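Side-chain contacts in oxalate biosynthetic component 1 (Burkholderia thailandensis, PDB 5IKY), which makes oxalate in a quorum sensing-dependent pathway as a bifunctional enzyme, a serine hydrolase of alpha/beta-hydrolase type with an additional lyase activity: residues Ile27-Ala30 and Leu31-Leu35; Leu114-Arg117 and Asn118-Glu121; Val611-Leu614 and Asp615-Glu618; Glu732-Asp735 and Arg736-Ala739. One frame throughout, in Å; residues are numbered along the deposited sequence.

Interaction 1 of 4, residues Ile27-Ala30 and Leu31-Leu35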
loop_
_atom_site.group_PDB
_atom_site.type_symbol
_atom_site.label_atom_id
_atom_site.label_comp_id
_atom_site.label_asym_id
_atom_site.label_seq_id
_atom_site.Cartn_x
_atom_site.Cartn_y
_atom_site.Cartn_z
ATOM N N ILE A 27 -22.120 -31.040 19.192
ATOM C CA ILE A 27 -23.318 -31.065 20.019
ATOM C C ILE A 27 -23.659 -32.495 20.413
ATOM O O ILE A 27 -24.071 -33.292 19.568
ATOM C CB ILE A 27 -24.518 -30.440 19.304
ATOM C CG1 ILE A 27 -24.209 -28.994 18.924
ATOM C CG2 ILE A 27 -25.751 -30.501 20.194
ATOM C CD1 ILE A 27 -25.311 -28.332 18.138
ATOM N N PRO A 28 -23.478 -32.823 21.702
ATOM C CA PRO A 28 -23.784 -34.153 22.238
ATOM C C PRO A 28 -25.228 -34.543 21.970
ATOM O O PRO A 28 -26.094 -33.665 21.917
ATOM C CB PRO A 28 -23.539 -33.992 23.737
ATOM C CG PRO A 28 -22.580 -32.872 23.844
ATOM C CD PRO A 28 -22.942 -31.925 22.739
ATOM N N HIS A 29 -25.480 -35.836 21.805
ATOM C CA HIS A 29 -26.827 -36.323 21.554
ATOM C C HIS A 29 -27.837 -35.817 22.585
ATOM O O HIS A 29 -28.897 -35.304 22.216
ATOM C CB HIS A 29 -26.830 -37.845 21.536
ATOM C CG HIS A 29 -27.994 -38.441 20.806
ATOM N ND1 HIS A 29 -29.139 -38.857 21.444
ATOM C CD2 HIS A 29 -28.148 -38.769 19.502
ATOM C CE1 HIS A 29 -29.984 -39.352 20.555
ATOM N NE2 HIS A 29 -29.403 -39.317 19.371
ATOM N N ALA A 30 -27.494 -35.952 23.866
ATOM C CA ALA A 30 -28.369 -35.560 24.976
ATOM C C ALA A 30 -28.946 -34.147 24.865
ATOM O O ALA A 30 -30.118 -33.932 25.176
ATOM C CB ALA A 30 -27.617 -35.699 26.289
ATOM N N LEU A 31 -28.131 -33.191 24.430
ATOM C CA LEU A 31 -28.569 -31.800 24.362
ATOM C C LEU A 31 -29.719 -31.622 23.372
ATOM O O LEU A 31 -30.640 -30.838 23.611
ATOM C CB LEU A 31 -27.401 -30.884 23.987
ATOM C CG LEU A 31 -26.236 -30.869 24.980
ATOM C CD1 LEU A 31 -25.212 -29.806 24.602
ATOM C CD2 LEU A 31 -26.725 -30.678 26.417
ATOM N N LEU A 32 -29.665 -32.361 22.268
ATOM C CA LEU A 32 -30.716 -32.311 21.257
ATOM C C LEU A 32 -31.928 -33.145 21.665
ATOM O O LEU A 32 -33.069 -32.708 21.519
ATOM C CB LEU A 32 -30.185 -32.790 19.907
ATOM C CG LEU A 32 -29.144 -31.893 19.235
ATOM C CD1 LEU A 32 -28.693 -32.493 17.913
ATOM C CD2 LEU A 32 -29.700 -30.496 19.035
ATOM N N GLU A 33 -31.667 -34.343 22.184
ATOM C CA GLU A 33 -32.719 -35.269 22.606
ATOM C C GLU A 33 -33.578 -34.666 23.714
ATOM O O GLU A 33 -34.694 -35.116 23.972
ATOM C CB GLU A 33 -32.099 -36.586 23.078
ATOM C CG GLU A 33 -33.008 -37.795 22.951
ATOM C CD GLU A 33 -32.272 -39.096 23.210
ATOM O OE1 GLU A 33 -31.092 -39.040 23.616
ATOM O OE2 GLU A 33 -32.872 -40.174 23.008
ATOM N N LEU A 34 -33.036 -33.639 24.358
ATOM C CA LEU A 34 -33.696 -32.932 25.444
ATOM C C LEU A 34 -34.815 -32.018 24.934
ATOM O O LEU A 34 -35.704 -31.624 25.689
ATOM C CB LEU A 34 -32.647 -32.134 26.223
ATOM C CG LEU A 34 -33.012 -31.244 27.405
ATOM C CD1 LEU A 34 -31.906 -31.318 28.438
ATOM C CD2 LEU A 34 -33.202 -29.811 26.934
ATOM N N LEU A 35 -34.765 -31.687 23.648
ATOM C CA LEU A 35 -35.782 -30.844 23.022
ATOM C C LEU A 35 -37.082 -31.607 22.779
ATOM O O LEU A 35 -37.086 -32.837 22.752
ATOM C CB LEU A 35 -35.260 -30.280 21.698
ATOM C CG LEU A 35 -34.280 -29.109 21.770
ATOM C CD1 LEU A 35 -33.745 -28.771 20.382
ATOM C CD2 LEU A 35 -34.962 -27.905 22.391
#
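Ile27 and Leu32 meet where a strand runs straight into a helix: 26-28 is an outer strand of a three-stranded antiparallel sheet, and helix 29-33 follows at once. Ile27 CG2, the branch anti to the backbone N, comes to 3.8 Å from Leu32 CG, with the two side chains at about a right angle. Beside them Pro28 CD lies 3.6 Å from Leu31 CD1, the ring's CD carbon meeting one methyl of the leucine fork. Leu32 continues onto Thr43 and Ile44 of helix 37-49, while Ala30 and Leu34 touch Leu88 of helix 82-90, so the short helix packs between elements of the N-terminal region. Farther out the backbone takes over: Glu33 N donates to His29 O at 2.9 Å. The same two residues also join through their side chains at the exposed edge. His29 swings CG away from its N (chi1 -158°), and Glu33 reaches out extended beyond CG. The imidazole and carboxylate planes stand 89° apart. In this His-carboxylate hydrogen bond, bent to 132° at the hydrogen, Glu33 OE1 lies in the ring plane, 2.9 Å from His29 ND1, yet the donor meets that oxygen from above the carboxylate plane.

Interaction 2 of 4, residues Leu114-Arg117 and Asn118-Glu121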
loop_
_atom_site.group_PDB
_atom_site.type_symbol
_atom_site.label_atom_id
_atom_site.label_comp_id
_atom_site.label_asym_id
_atom_site.label_seq_id
_atom_site.Cartn_x
_atom_site.Cartn_y
_atom_site.Cartn_z
ATOM N N LEU A 114 -1.418 -26.010 23.405
ATOM C CA LEU A 114 -0.314 -26.134 22.465
ATOM C C LEU A 114 -0.036 -27.587 22.117
ATOM O O LEU A 114 0.279 -28.397 22.989
ATOM C CB LEU A 114 0.952 -25.490 23.034
ATOM C CG LEU A 114 2.218 -25.623 22.187
ATOM C CD1 LEU A 114 2.147 -24.714 20.973
ATOM C CD2 LEU A 114 3.455 -25.321 23.017
ATOM N N ILE A 115 -0.169 -27.909 20.836
ATOM C CA ILE A 115 0.244 -29.204 20.322
ATOM C C ILE A 115 1.572 -29.025 19.597
ATOM O O ILE A 115 1.620 -28.497 18.483
ATOM C CB ILE A 115 -0.811 -29.807 19.378
ATOM C CG1 ILE A 115 -2.142 -29.965 20.116
ATOM C CG2 ILE A 115 -0.336 -31.141 18.823
ATOM C CD1 ILE A 115 -3.241 -30.555 19.271
ATOM N N THR A 116 2.649 -29.453 20.246
ATOM C CA THR A 116 3.998 -29.201 19.751
ATOM C C THR A 116 4.287 -29.917 18.438
ATOM O O THR A 116 3.681 -30.942 18.125
ATOM C CB THR A 116 5.060 -29.626 20.780
ATOM O OG1 THR A 116 4.860 -30.999 21.134
ATOM C CG2 THR A 116 4.963 -28.764 22.028
ATOM N N ARG A 117 5.224 -29.358 17.679
ATOM C CA ARG A 117 5.663 -29.942 16.418
ATOM C C ARG A 117 6.221 -31.346 16.631
ATOM O O ARG A 117 5.996 -32.245 15.820
ATOM C CB ARG A 117 6.707 -29.037 15.760
ATOM C CG ARG A 117 7.457 -29.662 14.598
ATOM C CD ARG A 117 7.818 -28.612 13.562
ATOM N NE ARG A 117 8.678 -29.146 12.510
ATOM C CZ ARG A 117 8.253 -29.920 11.517
ATOM N NH1 ARG A 117 9.107 -30.359 10.601
ATOM N NH2 ARG A 117 6.977 -30.266 11.444
ATOM N N ASN A 118 6.941 -31.531 17.733
ATOM C CA ASN A 118 7.494 -32.836 18.075
ATOM C C ASN A 118 6.404 -33.879 18.312
ATOM O O ASN A 118 6.562 -35.044 17.945
ATOM C CB ASN A 118 8.389 -32.727 19.310
ATOM C CG ASN A 118 9.748 -32.137 18.993
ATOM O OD1 ASN A 118 10.338 -32.433 17.954
ATOM N ND2 ASN A 118 10.254 -31.296 19.889
ATOM N N THR A 119 5.302 -33.458 18.923
ATOM C CA THR A 119 4.178 -34.355 19.177
ATOM C C THR A 119 3.555 -34.845 17.873
ATOM O O THR A 119 3.270 -36.032 17.717
ATOM C CB THR A 119 3.093 -33.672 20.032
ATOM O OG1 THR A 119 3.639 -33.308 21.306
ATOM C CG2 THR A 119 1.908 -34.606 20.240
ATOM N N LEU A 120 3.356 -33.924 16.937
ATOM C CA LEU A 120 2.766 -34.258 15.646
ATOM C C LEU A 120 3.688 -35.144 14.814
ATOM O O LEU A 120 3.234 -36.083 14.159
ATOM C CB LEU A 120 2.426 -32.985 14.869
ATOM C CG LEU A 120 1.279 -32.143 15.426
ATOM C CD1 LEU A 120 1.195 -30.803 14.707
ATOM C CD2 LEU A 120 -0.035 -32.904 15.314
ATOM N N GLU A 121 4.983 -34.844 14.847
ATOM C CA GLU A 121 5.960 -35.583 14.052
ATOM C C GLU A 121 6.127 -37.019 14.540
ATOM O O GLU A 121 6.690 -37.859 13.836
ATOM C CB GLU A 121 7.310 -34.862 14.061
ATOM C CG GLU A 121 7.468 -33.845 12.936
ATOM C CD GLU A 121 8.797 -33.116 12.987
ATOM O OE1 GLU A 121 9.315 -32.896 14.102
ATOM O OE2 GLU A 121 9.329 -32.771 11.910
#
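The guanidinium of Arg117 carries the carboxylate of Glu121 over one face, an i to i+4 pair in the first turn of helix 117-121, which Thr116 N-caps. Glu121 CD sits 3.5 Å above the guanidinium plane, over its centre, and the two planes are 39° apart. Glu121 OE2 approaches Arg117 NH1 to 2.8 Å, but well out of that plane, and no N-H points at it; the salt bridge therefore rests on charge alone. Arg117 attains this pose by bending at chi2 (147°), while Glu121 stays extended beyond CG. Underneath, Glu121 N bonds to Arg117 O at 3.0 Å, the backbone bond of the same turn. On another side of the helix, Ile115 CG2 packs 3.9 Å from Leu120 CG, the side chains crossing at about a right angle, and Leu120 goes on to touch Leu149 of strand 149-150, the sheet partner of 114-115. Ser148 OG takes part in a hydrogen bond with Arg117 N, tying the helix start to the residue just before strand 149-150. At the cap, Thr116 OG1 accepts a weak bond from Thr119 N at 3.3 Å, and its hydroxyl lies 2.6 Å from Thr119 OG1.

Interaction 3 of 4, residues Val611-Leu614 and Asp615-Glu618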
loop_
_atom_site.group_PDB
_atom_site.type_symbol
_atom_site.label_atom_id
_atom_site.label_comp_id
_atom_site.label_asym_id
_atom_site.label_seq_id
_atom_site.Cartn_x
_atom_site.Cartn_y
_atom_site.Cartn_z
ATOM N N VAL A 611 4.308 26.642 4.340
ATOM C CA VAL A 611 4.907 27.426 5.412
ATOM C C VAL A 611 4.668 28.909 5.159
ATOM O O VAL A 611 4.410 29.679 6.086
ATOM C CB VAL A 611 6.421 27.166 5.540
ATOM N N GLU A 612 4.742 29.294 3.889
ATOM C CA GLU A 612 4.595 30.687 3.486
ATOM C C GLU A 612 3.145 31.045 3.171
ATOM O O GLU A 612 2.879 32.036 2.493
ATOM C CB GLU A 612 5.475 30.980 2.268
ATOM C CG GLU A 612 6.950 30.675 2.474
ATOM C CD GLU A 612 7.759 30.829 1.199
ATOM O OE1 GLU A 612 9.006 30.861 1.283
ATOM O OE2 GLU A 612 7.148 30.913 0.111
ATOM N N GLU A 613 2.212 30.237 3.668
ATOM C CA GLU A 613 0.790 30.477 3.443
ATOM C C GLU A 613 0.331 31.757 4.144
ATOM O O GLU A 613 -0.659 32.374 3.747
ATOM C CB GLU A 613 -0.036 29.278 3.922
ATOM C CG GLU A 613 -1.540 29.375 3.672
ATOM C CD GLU A 613 -1.915 29.362 2.196
ATOM O OE1 GLU A 613 -1.057 29.022 1.351
ATOM O OE2 GLU A 613 -3.077 29.694 1.882
ATOM N N LEU A 614 1.067 32.159 5.178
ATOM C CA LEU A 614 0.741 33.363 5.938
ATOM C C LEU A 614 0.932 34.640 5.121
ATOM O O LEU A 614 0.462 35.707 5.515
ATOM C CB LEU A 614 1.588 33.433 7.210
ATOM C CG LEU A 614 1.188 32.489 8.344
ATOM C CD1 LEU A 614 2.209 32.538 9.469
ATOM C CD2 LEU A 614 -0.198 32.836 8.863
ATOM N N ASP A 615 1.619 34.528 3.988
ATOM C CA ASP A 615 1.838 35.670 3.105
ATOM C C ASP A 615 0.522 36.202 2.540
ATOM O O ASP A 615 0.431 37.365 2.148
ATOM C CB ASP A 615 2.784 35.293 1.962
ATOM C CG ASP A 615 4.196 35.007 2.440
ATOM O OD1 ASP A 615 4.390 34.831 3.662
ATOM O OD2 ASP A 615 5.114 34.953 1.592
ATOM N N ARG A 616 -0.492 35.343 2.502
ATOM C CA ARG A 616 -1.806 35.719 1.993
ATOM C C ARG A 616 -2.694 36.298 3.091
ATOM O O ARG A 616 -3.752 36.863 2.811
ATOM C CB ARG A 616 -2.494 34.513 1.347
ATOM C CG ARG A 616 -1.823 34.018 0.075
ATOM C CD ARG A 616 -2.426 32.702 -0.395
ATOM N NE ARG A 616 -3.860 32.810 -0.646
ATOM C CZ ARG A 616 -4.751 31.897 -0.276
ATOM N NH1 ARG A 616 -4.357 30.807 0.367
ATOM N NH2 ARG A 616 -6.039 32.074 -0.545
ATOM N N TYR A 617 -2.260 36.154 4.340
ATOM C CA TYR A 617 -3.038 36.630 5.481
ATOM C C TYR A 617 -2.678 38.067 5.849
ATOM O O TYR A 617 -1.503 38.419 5.950
ATOM C CB TYR A 617 -2.838 35.707 6.686
ATOM C CG TYR A 617 -3.483 34.346 6.519
ATOM C CD1 TYR A 617 -2.905 33.374 5.712
ATOM C CD2 TYR A 617 -4.670 34.034 7.169
ATOM C CE1 TYR A 617 -3.492 32.130 5.554
ATOM C CE2 TYR A 617 -5.262 32.791 7.019
ATOM C CZ TYR A 617 -4.670 31.844 6.209
ATOM O OH TYR A 617 -5.257 30.607 6.056
ATOM N N GLU A 618 -3.703 38.890 6.045
ATOM C CA GLU A 618 -3.517 40.305 6.347
ATOM C C GLU A 618 -2.878 40.512 7.717
ATOM O O GLU A 618 -1.891 41.237 7.853
ATOM C CB GLU A 618 -4.859 41.038 6.282
ATOM C CG GLU A 618 -4.763 42.543 6.463
ATOM C CD GLU A 618 -4.667 43.285 5.143
ATOM O OE1 GLU A 618 -5.670 43.913 4.741
ATOM O OE2 GLU A 618 -3.593 43.240 4.508
#
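Glu613 and Arg616 are brought together by two bends. Glu613 sends CG anti to its backbone N (chi1 -177°) and then turns at chi2, while Arg616 turns at chi3 (58°), and the carboxylate is modelled at the guanidinium edge. The pair is consistent with a salt bridge, but Glu613 OE2 and Arg616 NH1 are placed too close for their geometry to be trusted. The backbone beneath is a 3-10 turn: Arg616 N donates to Glu613 O at 3.2 Å and Tyr617 N to Leu614 O at 3.0 Å, both i to i+3. Asp615 N repeats the pattern on Glu612 O at 3.2 Å. Tyr617 folds back along this turn, its ring edge facing Glu613 O, while Tyr617 CD1 lies 4.2 Å from Leu614 CD2. The carboxylate of Asp615 pairs with Arg734, and that of Glu612 accepts from Glu849 N, so these two acids serve other parts of the fold. The turn lies in the cap domain, in the loop between helices 592-602 and 629-641. Tyr617 is laid on Pro631 and Asn635 of helix 629-641, and Arg616 NH2 also forms a salt bridge with Glu639 of that helix.

Interaction 4 of 4, residues Glu732-Asp735 and Arg736-Ala739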
loop_
_atom_site.group_PDB
_atom_site.type_symbol
_atom_site.label_atom_id
_atom_site.label_comp_id
_atom_site.label_asym_id
_atom_site.label_seq_id
_atom_site.Cartn_x
_atom_site.Cartn_y
_atom_site.Cartn_z
ATOM N N GLU A 732 2.963 37.587 -7.909
ATOM C CA GLU A 732 2.058 38.685 -8.223
ATOM C C GLU A 732 1.032 38.862 -7.105
ATOM O O GLU A 732 0.655 39.984 -6.761
ATOM C CB GLU A 732 1.364 38.441 -9.564
ATOM C CG GLU A 732 -0.074 38.927 -9.639
ATOM C CD GLU A 732 -0.697 38.684 -11.002
ATOM O OE1 GLU A 732 -0.376 37.648 -11.624
ATOM O OE2 GLU A 732 -1.499 39.532 -11.452
ATOM N N LEU A 733 0.615 37.745 -6.518
ATOM C CA LEU A 733 -0.338 37.769 -5.416
ATOM C C LEU A 733 0.321 38.252 -4.125
ATOM O O LEU A 733 -0.352 38.752 -3.222
ATOM C CB LEU A 733 -0.945 36.378 -5.210
ATOM C CG LEU A 733 -2.412 36.313 -4.787
ATOM C CD1 LEU A 733 -3.293 37.019 -5.808
ATOM C CD2 LEU A 733 -2.848 34.869 -4.611
ATOM N N ARG A 734 1.640 38.100 -4.044
ATOM C CA ARG A 734 2.388 38.492 -2.854
ATOM C C ARG A 734 2.721 39.983 -2.874
ATOM O O ARG A 734 2.858 40.617 -1.827
ATOM C CB ARG A 734 3.674 37.669 -2.735
ATOM C CG ARG A 734 4.326 37.737 -1.362
ATOM C CD ARG A 734 5.674 37.029 -1.343
ATOM N NE ARG A 734 6.159 36.828 0.021
ATOM C CZ ARG A 734 6.774 37.760 0.742
ATOM N NH1 ARG A 734 6.984 38.966 0.233
ATOM N NH2 ARG A 734 7.178 37.484 1.974
ATOM N N ASP A 735 2.845 40.534 -4.077
ATOM C CA ASP A 735 3.191 41.940 -4.252
ATOM C C ASP A 735 2.020 42.864 -3.924
ATOM O O ASP A 735 2.197 44.073 -3.783
ATOM C CB ASP A 735 3.674 42.188 -5.681
ATOM C CG ASP A 735 4.971 41.466 -5.991
ATOM O OD1 ASP A 735 5.412 40.648 -5.156
ATOM O OD2 ASP A 735 5.548 41.713 -7.071
ATOM N N ARG A 736 0.826 42.291 -3.806
ATOM C CA ARG A 736 -0.363 43.065 -3.467
ATOM C C ARG A 736 -0.778 42.839 -2.017
ATOM O O ARG A 736 -1.875 43.221 -1.612
ATOM C CB ARG A 736 -1.531 42.705 -4.388
ATOM C CG ARG A 736 -1.228 42.790 -5.872
ATOM C CD ARG A 736 -2.521 42.815 -6.670
ATOM N NE ARG A 736 -3.536 41.941 -6.087
ATOM C CZ ARG A 736 -3.811 40.715 -6.520
ATOM N NH1 ARG A 736 -3.150 40.208 -7.553
ATOM N NH2 ARG A 736 -4.752 39.996 -5.925
ATOM N N SER A 737 0.097 42.209 -1.240
ATOM C CA SER A 737 -0.214 41.908 0.152
ATOM C C SER A 737 0.717 42.645 1.105
ATOM O O SER A 737 1.709 43.241 0.685
ATOM C CB SER A 737 -0.127 40.401 0.406
ATOM O OG SER A 737 1.212 39.944 0.316
ATOM N N ASN A 738 0.388 42.601 2.392
ATOM C CA ASN A 738 1.269 43.139 3.418
ATOM C C ASN A 738 2.163 42.038 3.975
ATOM O O ASN A 738 2.344 41.914 5.186
ATOM C CB ASN A 738 0.463 43.801 4.539
ATOM C CG ASN A 738 -0.562 42.869 5.153
ATOM O OD1 ASN A 738 -0.998 41.905 4.523
ATOM N ND2 ASN A 738 -0.954 43.154 6.390
ATOM N N ALA A 739 2.710 41.230 3.072
ATOM C CA ALA A 739 3.643 40.180 3.447
ATOM C C ALA A 739 5.003 40.783 3.767
ATOM O O ALA A 739 5.378 41.815 3.208
ATOM C CB ALA A 739 3.763 39.152 2.336
#
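Ser737 and Arg734 form the compact part of this contact, a type I beta turn from Arg734 to Ser737, where the chain leaves helix 715-734. Arg734 O takes two hydrogen bonds from the same face of its plane, one from Ser737 OG at 2.8 Å and one from Ser737 N at 3.2 Å. The hydroxyl can reach because Ser737 OG sits between its backbone N and carbonyl carbon (chi1 68°). Close by, Ala739 CB rests on the guanidinium of Arg734, 3.7 Å above its plane and over its centre. Arg734 runs extended from CG to NE to put the group there. The other side is looser and largely exposed. Arg736 bends at chi3 and lies alongside Glu732, pointing the same way, yet Glu732 OE2 and Arg736 NH1 remain 4.3 Å apart, beyond a salt bridge, with their planes at 86°. Leu733 CD1 packs against the same guanidinium, 3.3 Å from Arg736 NH2, a van der Waals contact. Arg734 NE forms a salt bridge with Asp615, and NH2 donates a hydrogen bond to Ser740 O. With these polar partners round its edge and a methyl over one face, the buried guanidinium is probably held in place and its charge compensated.

Overall arrangement
All four contacts are local, each within one continuous stretch. Interactions 1 and 2, with centres about 33 Å apart, both join a strand to the helix that follows it; the first is partly buried with an aliphatic centre, the second a surface contact dominated by a capped helix start and an ion pair. Interactions 3 and 4 lie across the chain's centre from them, and interaction 3 is a surface turn whereas interaction 4 is partly buried. Their centres are only about 10 Å apart, and they touch: besides the Asp615-Arg734 cross-link, Glu618 O lies 2.6 Å from Asn738 ND2, a probable hydrogen bond, so the loop after helix 592-602 is joined twice to the chain around the end of helix 715-734.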